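Local structure of trypanothione-dependent glyoxalase I (Leishmania major, 2C21) at residues K24-R29 with T59-T64; L35-V40 with T46-G51. The protein is a metal-dependent enzyme of the glyoxalase/bleomycin resistance protein/dioxygenase superfamily, built of paired beta modules and holding nickel ions between the two subunits of its dimer. All blocks are in the same frame, centred on the assembly; numbering follows the deposited sequence.

Contact 1 (K24-R29 with T59-T64). With NI (nickel (II) ion), chain G.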
ATOM      1  N   LYS A  24      -7.007 -14.704   9.167  1.00 39.98           N
ATOM      2  CA  LYS A  24      -8.430 -14.797   9.520  1.00 39.90           C
ATOM      3  C   LYS A  24      -9.152 -13.469   9.311  1.00 39.73           C
ATOM      4  O   LYS A  24     -10.248 -13.413   8.732  1.00 39.75           O
ATOM      5  CB  LYS A  24      -8.598 -15.247  10.975  1.00 40.24           C
ATOM      6  CG  LYS A  24     -10.018 -15.713  11.317  1.00 41.80           C
ATOM      7  CD  LYS A  24     -10.088 -16.325  12.705  1.00 43.73           C
ATOM      8  CE  LYS A  24     -11.485 -16.833  13.008  1.00 45.66           C
ATOM      9  NZ  LYS A  24     -12.433 -15.693  13.117  1.00 47.66           N
ATOM     10  N   PHE A  25      -8.531 -12.400   9.797  1.00 39.30           N
ATOM     11  CA  PHE A  25      -9.057 -11.061   9.621  1.00 38.61           C
ATOM     12  C   PHE A  25      -9.208 -10.670   8.133  1.00 38.34           C
ATOM     13  O   PHE A  25     -10.291 -10.299   7.695  1.00 38.46           O
ATOM     14  CB  PHE A  25      -8.153 -10.055  10.336  1.00 38.59           C
ATOM     15  CG  PHE A  25      -8.615  -8.640  10.197  1.00 37.60           C
ATOM     16  CD1 PHE A  25      -9.605  -8.137  11.032  1.00 36.42           C
ATOM     17  CD2 PHE A  25      -8.082  -7.823   9.214  1.00 37.31           C
ATOM     18  CE1 PHE A  25     -10.043  -6.843  10.900  1.00 35.28           C
ATOM     19  CE2 PHE A  25      -8.517  -6.525   9.064  1.00 37.69           C
ATOM     20  CZ  PHE A  25      -9.504  -6.026   9.905  1.00 35.46           C
ATOM     21  N   TYR A  26      -8.130 -10.750   7.357  1.00 38.17           N
ATOM     22  CA  TYR A  26      -8.165 -10.245   5.981  1.00 38.30           C
ATOM     23  C   TYR A  26      -9.041 -11.101   5.066  1.00 38.45           C
ATOM     24  O   TYR A  26      -9.637 -10.581   4.123  1.00 39.18           O
ATOM     25  CB  TYR A  26      -6.742 -10.033   5.404  1.00 38.32           C
ATOM     26  CG  TYR A  26      -6.050  -8.828   6.012  1.00 38.65           C
ATOM     27  CD1 TYR A  26      -6.412  -7.539   5.641  1.00 40.61           C
ATOM     28  CD2 TYR A  26      -5.064  -8.977   6.982  1.00 38.93           C
ATOM     29  CE1 TYR A  26      -5.806  -6.414   6.229  1.00 40.11           C
ATOM     30  CE2 TYR A  26      -4.447  -7.879   7.557  1.00 39.35           C
ATOM     31  CZ  TYR A  26      -4.812  -6.597   7.183  1.00 39.89           C
ATOM     32  OH  TYR A  26      -4.199  -5.501   7.773  1.00 38.53           O
ATOM     33  N   THR A  27      -9.147 -12.393   5.352  1.00 38.40           N
ATOM     34  CA  THR A  27     -10.044 -13.267   4.587  1.00 38.46           C
ATOM     35  C   THR A  27     -11.497 -13.174   5.068  1.00 38.27           C
ATOM     36  O   THR A  27     -12.378 -12.775   4.306  1.00 37.77           O
ATOM     37  CB  THR A  27      -9.542 -14.737   4.589  1.00 38.51           C
ATOM     38  OG1 THR A  27      -9.477 -15.233   5.931  1.00 38.07           O
ATOM     39  CG2 THR A  27      -8.159 -14.811   3.976  1.00 39.20           C
ATOM     40  N   GLU A  28     -11.743 -13.524   6.327  1.00 38.56           N
ATOM     41  CA  GLU A  28     -13.115 -13.608   6.838  1.00 38.66           C
ATOM     42  C   GLU A  28     -13.759 -12.238   7.052  1.00 38.49           C
ATOM     43  O   GLU A  28     -14.941 -12.062   6.754  1.00 37.93           O
ATOM     44  CB  GLU A  28     -13.188 -14.430   8.134  1.00 38.97           C
ATOM     45  CG  GLU A  28     -12.694 -15.875   7.985  1.00 39.92           C
ATOM     46  CD  GLU A  28     -12.821 -16.663   9.275  1.00 41.66           C
ATOM     47  OE1 GLU A  28     -13.285 -16.084  10.284  1.00 43.34           O
ATOM     48  OE2 GLU A  28     -12.449 -17.866   9.284  1.00 43.00           O
ATOM     49  N   ARG A  29     -12.999 -11.271   7.559  1.00 38.21           N
ATOM     50  CA  ARG A  29     -13.563  -9.934   7.796  1.00 38.58           C
ATOM     51  C   ARG A  29     -13.540  -9.048   6.545  1.00 38.30           C
ATOM     52  O   ARG A  29     -14.461  -8.271   6.339  1.00 38.55           O
ATOM     53  CB  ARG A  29     -12.886  -9.221   8.982  1.00 38.46           C
ATOM     54  CG  ARG A  29     -12.857 -10.027  10.293  1.00 39.33           C
ATOM     55  CD  ARG A  29     -14.159  -9.940  11.125  1.00 40.41           C
ATOM     56  NE  ARG A  29     -15.355 -10.379  10.397  1.00 41.43           N
ATOM     57  CZ  ARG A  29     -15.786 -11.639  10.287  1.00 41.46           C
ATOM     58  NH1 ARG A  29     -15.131 -12.650  10.845  1.00 42.61           N
ATOM     59  NH2 ARG A  29     -16.885 -11.891   9.594  1.00 41.72           N
ATOM     60  N   THR A  59      -3.232  -5.251  -7.196  1.00 38.22           N
ATOM     61  CA  THR A  59      -2.271  -4.778  -6.196  1.00 38.19           C
ATOM     62  C   THR A  59      -2.696  -5.403  -4.868  1.00 38.22           C
ATOM     63  O   THR A  59      -3.869  -5.331  -4.466  1.00 38.94           O
ATOM     64  CB  THR A  59      -2.279  -3.240  -6.146  1.00 38.22           C
ATOM     65  OG1 THR A  59      -1.954  -2.738  -7.449  1.00 37.58           O
ATOM     66  CG2 THR A  59      -1.271  -2.699  -5.134  1.00 37.53           C
ATOM     67  N   VAL A  60      -1.763  -6.082  -4.219  1.00 37.84           N
ATOM     68  CA  VAL A  60      -2.106  -6.967  -3.127  1.00 37.67           C
ATOM     69  C   VAL A  60      -1.449  -6.538  -1.819  1.00 37.56           C
ATOM     70  O   VAL A  60      -0.773  -5.508  -1.755  1.00 37.64           O
ATOM     71  CB  VAL A  60      -1.795  -8.445  -3.502  1.00 37.40           C
ATOM     72  CG1 VAL A  60      -2.531  -8.821  -4.785  1.00 37.46           C
ATOM     73  CG2 VAL A  60      -0.283  -8.707  -3.650  1.00 38.19           C
ATOM     74  N   LEU A  61      -1.692  -7.332  -0.781  1.00 37.90           N
ATOM     75  CA  LEU A  61      -1.134  -7.145   0.544  1.00 38.21           C
ATOM     76  C   LEU A  61      -0.146  -8.274   0.839  1.00 38.19           C
ATOM     77  O   LEU A  61      -0.448  -9.452   0.596  1.00 37.47           O
ATOM     78  CB  LEU A  61      -2.274  -7.158   1.575  1.00 38.72           C
ATOM     79  CG  LEU A  61      -1.936  -6.970   3.053  1.00 39.86           C
ATOM     80  CD1 LEU A  61      -1.191  -5.660   3.283  1.00 41.16           C
ATOM     81  CD2 LEU A  61      -3.226  -7.016   3.873  1.00 41.20           C
ATOM     82  N   GLU A  62       1.035  -7.895   1.331  1.00 37.76           N
ATOM     83  CA  GLU A  62       2.072  -8.828   1.750  1.00 38.47           C
ATOM     84  C   GLU A  62       2.251  -8.752   3.256  1.00 38.82           C
ATOM     85  O   GLU A  62       2.549  -7.674   3.793  1.00 38.77           O
ATOM     86  CB  GLU A  62       3.421  -8.495   1.100  1.00 38.17           C
ATOM     87  CG  GLU A  62       4.521  -9.466   1.478  1.00 38.47           C
ATOM     88  CD  GLU A  62       5.904  -9.030   1.006  1.00 41.42           C
ATOM     89  OE1 GLU A  62       6.017  -7.978   0.350  1.00 39.13           O
ATOM     90  OE2 GLU A  62       6.872  -9.764   1.292  1.00 43.51           O
ATOM     91  N   LEU A  63       2.088  -9.893   3.932  1.00 38.58           N
ATOM     92  CA  LEU A  63       2.385 -10.011   5.356  1.00 38.83           C
ATOM     93  C   LEU A  63       3.711 -10.723   5.544  1.00 38.72           C
ATOM     94  O   LEU A  63       3.946 -11.756   4.934  1.00 38.84           O
ATOM     95  CB  LEU A  63       1.305 -10.815   6.073  1.00 39.20           C
ATOM     96  CG  LEU A  63      -0.136 -10.535   5.692  1.00 40.77           C
ATOM     97  CD1 LEU A  63      -1.035 -11.478   6.481  1.00 41.14           C
ATOM     98  CD2 LEU A  63      -0.470  -9.088   5.955  1.00 40.54           C
ATOM     99  N   THR A  64       4.557 -10.166   6.408  1.00 38.63           N
ATOM    100  CA  THR A  64       5.802 -10.781   6.801  1.00 38.59           C
ATOM    101  C   THR A  64       5.677 -11.160   8.270  1.00 38.09           C
ATOM    102  O   THR A  64       5.338 -10.315   9.107  1.00 37.65           O
ATOM    103  CB  THR A  64       6.978  -9.776   6.670  1.00 38.81           C
ATOM    104  OG1 THR A  64       7.097  -9.344   5.310  1.00 38.89           O
ATOM    105  CG2 THR A  64       8.265 -10.416   7.117  1.00 38.86           C
TER
HETATM  106 NI    NI G1142       7.513  -6.862  -1.116  0.50 35.36          NI
HETATM  107  O   HOH W   1       8.329  -8.390  -1.484  1.00 38.79           O

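Contact 2 (L35-V40 with T46-G51)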
ATOM      1  N   LEU A  35      -3.260 -15.796  -1.754  1.00 37.91           N
ATOM      2  CA  LEU A  35      -2.771 -16.083  -3.102  1.00 37.94           C
ATOM      3  C   LEU A  35      -1.588 -17.065  -3.087  1.00 38.05           C
ATOM      4  O   LEU A  35      -1.535 -17.996  -3.887  1.00 37.17           O
ATOM      5  CB  LEU A  35      -2.359 -14.783  -3.784  1.00 38.33           C
ATOM      6  CG  LEU A  35      -3.465 -13.719  -3.830  1.00 38.69           C
ATOM      7  CD1 LEU A  35      -2.896 -12.365  -4.273  1.00 39.23           C
ATOM      8  CD2 LEU A  35      -4.605 -14.163  -4.739  1.00 37.61           C
ATOM      9  N   ARG A  36      -0.637 -16.838  -2.188  1.00 37.71           N
ATOM     10  CA  ARG A  36       0.510 -17.727  -2.051  1.00 37.71           C
ATOM     11  C   ARG A  36       1.276 -17.438  -0.774  1.00 37.59           C
ATOM     12  O   ARG A  36       1.155 -16.359  -0.201  1.00 37.14           O
ATOM     13  CB  ARG A  36       1.453 -17.609  -3.264  1.00 37.59           C
ATOM     14  CG  ARG A  36       2.127 -16.278  -3.409  1.00 38.00           C
ATOM     15  CD  ARG A  36       2.812 -16.125  -4.750  1.00 37.95           C
ATOM     16  NE  ARG A  36       3.312 -14.763  -4.961  1.00 38.56           N
ATOM     17  CZ  ARG A  36       4.466 -14.282  -4.470  1.00 41.11           C
ATOM     18  NH1 ARG A  36       5.262 -15.041  -3.732  1.00 40.60           N
ATOM     19  NH2 ARG A  36       4.822 -13.018  -4.706  1.00 39.94           N
ATOM     20  N   LYS A  37       2.065 -18.414  -0.333  1.00 37.74           N
ATOM     21  CA  LYS A  37       2.982 -18.226   0.787  1.00 37.79           C
ATOM     22  C   LYS A  37       4.432 -18.507   0.376  1.00 38.28           C
ATOM     23  O   LYS A  37       4.694 -19.223  -0.623  1.00 37.74           O
ATOM     24  CB  LYS A  37       2.590 -19.128   1.956  1.00 38.41           C
ATOM     25  CG  LYS A  37       1.142 -18.972   2.410  1.00 40.26           C
ATOM     26  CD  LYS A  37       0.851 -19.812   3.655  1.00 42.86           C
ATOM     27  CE  LYS A  37      -0.597 -19.665   4.113  1.00 44.61           C
ATOM     28  NZ  LYS A  37      -0.927 -20.508   5.303  1.00 44.37           N
ATOM     29  N   TRP A  38       5.368 -17.936   1.144  1.00 37.72           N
ATOM     30  CA  TRP A  38       6.799 -18.110   0.915  1.00 38.08           C
ATOM     31  C   TRP A  38       7.444 -18.278   2.277  1.00 37.10           C
ATOM     32  O   TRP A  38       7.571 -17.303   2.993  1.00 37.72           O
ATOM     33  CB  TRP A  38       7.363 -16.863   0.190  1.00 38.66           C
ATOM     34  CG  TRP A  38       8.865 -16.797  -0.005  1.00 39.01           C
ATOM     35  CD1 TRP A  38       9.779 -16.180   0.816  1.00 40.70           C
ATOM     36  CD2 TRP A  38       9.616 -17.314  -1.110  1.00 39.08           C
ATOM     37  NE1 TRP A  38      11.041 -16.295   0.297  1.00 40.55           N
ATOM     38  CE2 TRP A  38      10.976 -16.995  -0.878  1.00 39.80           C
ATOM     39  CE3 TRP A  38       9.273 -18.025  -2.262  1.00 39.44           C
ATOM     40  CZ2 TRP A  38      11.986 -17.337  -1.765  1.00 40.16           C
ATOM     41  CZ3 TRP A  38      10.276 -18.367  -3.146  1.00 40.59           C
ATOM     42  CH2 TRP A  38      11.624 -18.030  -2.888  1.00 39.68           C
ATOM     43  N   ASP A  39       7.878 -19.496   2.612  1.00 35.65           N
ATOM     44  CA  ASP A  39       8.373 -19.808   3.954  1.00 35.29           C
ATOM     45  C   ASP A  39       9.876 -20.129   3.897  1.00 35.19           C
ATOM     46  O   ASP A  39      10.301 -20.942   3.092  1.00 33.72           O
ATOM     47  CB  ASP A  39       7.550 -20.966   4.557  1.00 35.52           C
ATOM     48  CG  ASP A  39       7.923 -21.288   6.007  1.00 35.36           C
ATOM     49  OD1 ASP A  39       8.254 -20.369   6.773  1.00 36.91           O
ATOM     50  OD2 ASP A  39       7.882 -22.486   6.381  1.00 38.89           O
ATOM     51  N   VAL A  40      10.671 -19.443   4.722  1.00 34.67           N
ATOM     52  CA  VAL A  40      12.124 -19.640   4.749  1.00 35.52           C
ATOM     53  C   VAL A  40      12.604 -19.952   6.176  1.00 35.51           C
ATOM     54  O   VAL A  40      13.103 -19.077   6.872  1.00 35.14           O
ATOM     55  CB  VAL A  40      12.862 -18.421   4.176  1.00 35.20           C
ATOM     56  CG1 VAL A  40      14.348 -18.713   3.975  1.00 35.75           C
ATOM     57  CG2 VAL A  40      12.221 -17.998   2.854  1.00 36.44           C
ATOM     58  N   THR A  46       8.319 -15.888   7.138  1.00 37.18           N
ATOM     59  CA  THR A  46       7.285 -16.359   6.235  1.00 36.97           C
ATOM     60  C   THR A  46       6.614 -15.143   5.634  1.00 37.34           C
ATOM     61  O   THR A  46       6.297 -14.190   6.359  1.00 36.65           O
ATOM     62  CB  THR A  46       6.220 -17.176   6.986  1.00 37.19           C
ATOM     63  OG1 THR A  46       6.863 -18.204   7.755  1.00 37.22           O
ATOM     64  CG2 THR A  46       5.235 -17.833   6.013  1.00 37.78           C
ATOM     65  N   LEU A  47       6.392 -15.184   4.315  1.00 37.47           N
ATOM     66  CA  LEU A  47       5.574 -14.180   3.628  1.00 37.47           C
ATOM     67  C   LEU A  47       4.241 -14.784   3.158  1.00 37.74           C
ATOM     68  O   LEU A  47       4.182 -15.947   2.699  1.00 37.54           O
ATOM     69  CB  LEU A  47       6.314 -13.625   2.412  1.00 37.03           C
ATOM     70  CG  LEU A  47       7.773 -13.215   2.543  1.00 36.75           C
ATOM     71  CD1 LEU A  47       8.272 -12.798   1.157  1.00 38.18           C
ATOM     72  CD2 LEU A  47       7.980 -12.084   3.543  1.00 38.25           C
ATOM     73  N   VAL A  48       3.185 -13.992   3.263  1.00 37.69           N
ATOM     74  CA  VAL A  48       1.856 -14.362   2.734  1.00 37.97           C
ATOM     75  C   VAL A  48       1.303 -13.212   1.934  1.00 37.64           C
ATOM     76  O   VAL A  48       1.272 -12.070   2.404  1.00 38.02           O
ATOM     77  CB  VAL A  48       0.833 -14.700   3.833  1.00 38.17           C
ATOM     78  CG1 VAL A  48      -0.514 -15.099   3.208  1.00 37.58           C
ATOM     79  CG2 VAL A  48       1.365 -15.805   4.738  1.00 38.65           C
ATOM     80  N   PHE A  49       0.893 -13.520   0.712  1.00 37.88           N
ATOM     81  CA  PHE A  49       0.314 -12.544  -0.189  1.00 38.05           C
ATOM     82  C   PHE A  49      -1.181 -12.788  -0.253  1.00 38.11           C
ATOM     83  O   PHE A  49      -1.631 -13.926  -0.531  1.00 37.65           O
ATOM     84  CB  PHE A  49       0.966 -12.637  -1.566  1.00 37.91           C
ATOM     85  CG  PHE A  49       2.409 -12.192  -1.571  1.00 39.01           C
ATOM     86  CD1 PHE A  49       3.425 -13.057  -1.151  1.00 40.63           C
ATOM     87  CD2 PHE A  49       2.754 -10.909  -1.977  1.00 39.86           C
ATOM     88  CE1 PHE A  49       4.769 -12.633  -1.125  1.00 39.32           C
ATOM     89  CE2 PHE A  49       4.077 -10.487  -1.966  1.00 37.82           C
ATOM     90  CZ  PHE A  49       5.086 -11.351  -1.541  1.00 39.29           C
ATOM     91  N   LEU A  50      -1.943 -11.733   0.026  1.00 39.50           N
ATOM     92  CA  LEU A  50      -3.423 -11.765   0.004  1.00 40.24           C
ATOM     93  C   LEU A  50      -3.954 -10.622  -0.824  1.00 39.91           C
ATOM     94  O   LEU A  50      -3.361  -9.550  -0.875  1.00 39.53           O
ATOM     95  CB  LEU A  50      -4.028 -11.567   1.400  1.00 41.07           C
ATOM     96  CG  LEU A  50      -3.606 -12.462   2.558  1.00 43.41           C
ATOM     97  CD1 LEU A  50      -2.521 -11.746   3.344  1.00 45.78           C
ATOM     98  CD2 LEU A  50      -4.810 -12.769   3.432  1.00 45.11           C
ATOM     99  N   GLY A  51      -5.109 -10.836  -1.426  1.00 39.54           N
ATOM    100  CA  GLY A  51      -5.738  -9.778  -2.187  1.00 40.07           C
ATOM    101  C   GLY A  51      -7.093 -10.149  -2.702  1.00 39.52           C
ATOM    102  O   GLY A  51      -7.617 -11.215  -2.414  1.00 39.78           O
TER

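Contact 1 (K24-R29 with T59-T64)
Methyl CD2 of L61 sits on the ring of Y26, 3.6 Å from its centroid and 13° off the ring normal, a CH-pi contact joining strand 60-66 to helix 19-29. The methyl stands over the middle of the ring, within 4.1 Å of all six carbons; the nearest is Y26 CE1, 3.5 Å from L61 CD2. With CG anti to the backbone N (chi1 -180°), L61 extends its CD2 branch over the ring, and the two side chains cross at about a right angle. The opposite face of the Y26 ring is covered by CD2 of F25, so the ring is clamped between leucine and phenylalanine. E62, the next residue, turns to the other side of the strand: its extended chain carries OE1 to the nickel ion at 2.4 Å. H11 of the same chain, H80 and E123 of the second subunit and a water complete that site. L63 returns to the helix side and adds a looser touch, its CD2 lying 4.5 Å from Y26 CE2. The hydroxyl of Y26 is hydrogen-bonded to D116, beyond the two segments. Chemically, the pairing across this buried contact is wholly apolar, without a hydrogen bond, while strand alternation gives one face to the hydrophobic core and the other to the metal.

Contact 2 (L35-V40 with T46-G51)
The guanidinium of R36 lies flat on the ring of F49, centres 3.9 Å apart and planes 22° from parallel, a stacked cation-pi pair across two antiparallel strands. Both side chains point the same way; NH2 of R36 hangs over the middle of the ring, 3.6 Å from F49 CZ. R36 reaches this position by placing CG between its backbone N and carbonyl carbon (chi1 66°), then running extended to NE, which forms a salt bridge with E55. The positive charge is probably balanced by that carboxylate as well as by the pi face, and H11 meets the F49 ring edge-to-face. On the same face of the sheet W38 and L47 also lie side by side, with W38 CD1 3.7 Å from L47 CD1. The other face carries K37 beside V48, the CG of the lysine packing on V48 CG2 at 3.9 Å, and then D39 with T46. There the T46 hydroxyl donates a hydrogen bond to D39 OD1 (2.8 Å between T46 OG1 and D39 OD1), arriving from above the carboxylate plane; the hydroxyl of Y67 is hydrogen-bonded to the same oxygen. W38 and L47 exchange two backbone bonds, and F49 N donates to R36 O almost linearly at 3.0 Å. F49 O then faces two residues: it accepts a firm bond from L35 N at 2.8 Å and a weak one from R36 N. This doubling is a classic beta bulge, with an extra residue in strand 33-40, within the antiparallel hairpin of strands 33-40 and 45-51 at the edge, within this chain, of the four-stranded sheet that forms one module of the glyoxalase fold.

Overall arrangement
From the N terminus, strand 8-15 leads into helix 19-29, the first side of contact 1, and the chain goes straight on into strand 33-40, the first side of contact 2. A short connection, residues 41-44, brings strand 45-51 back, and contact 2 closes this short hairpin. Strand 60-66 follows and closes the longer loop of contact 1, so contact 2 falls wholly within it. The two contacts share one mixed sheet: strands 45-51 and 60-66 are neighbours, with L61 N 2.8 Å from L50 O and L63 N 2.8 Å from V48 O. Contact 1 ties the helix to that sheet, contact 2 adds its edge strand, and both also touch the second subunit.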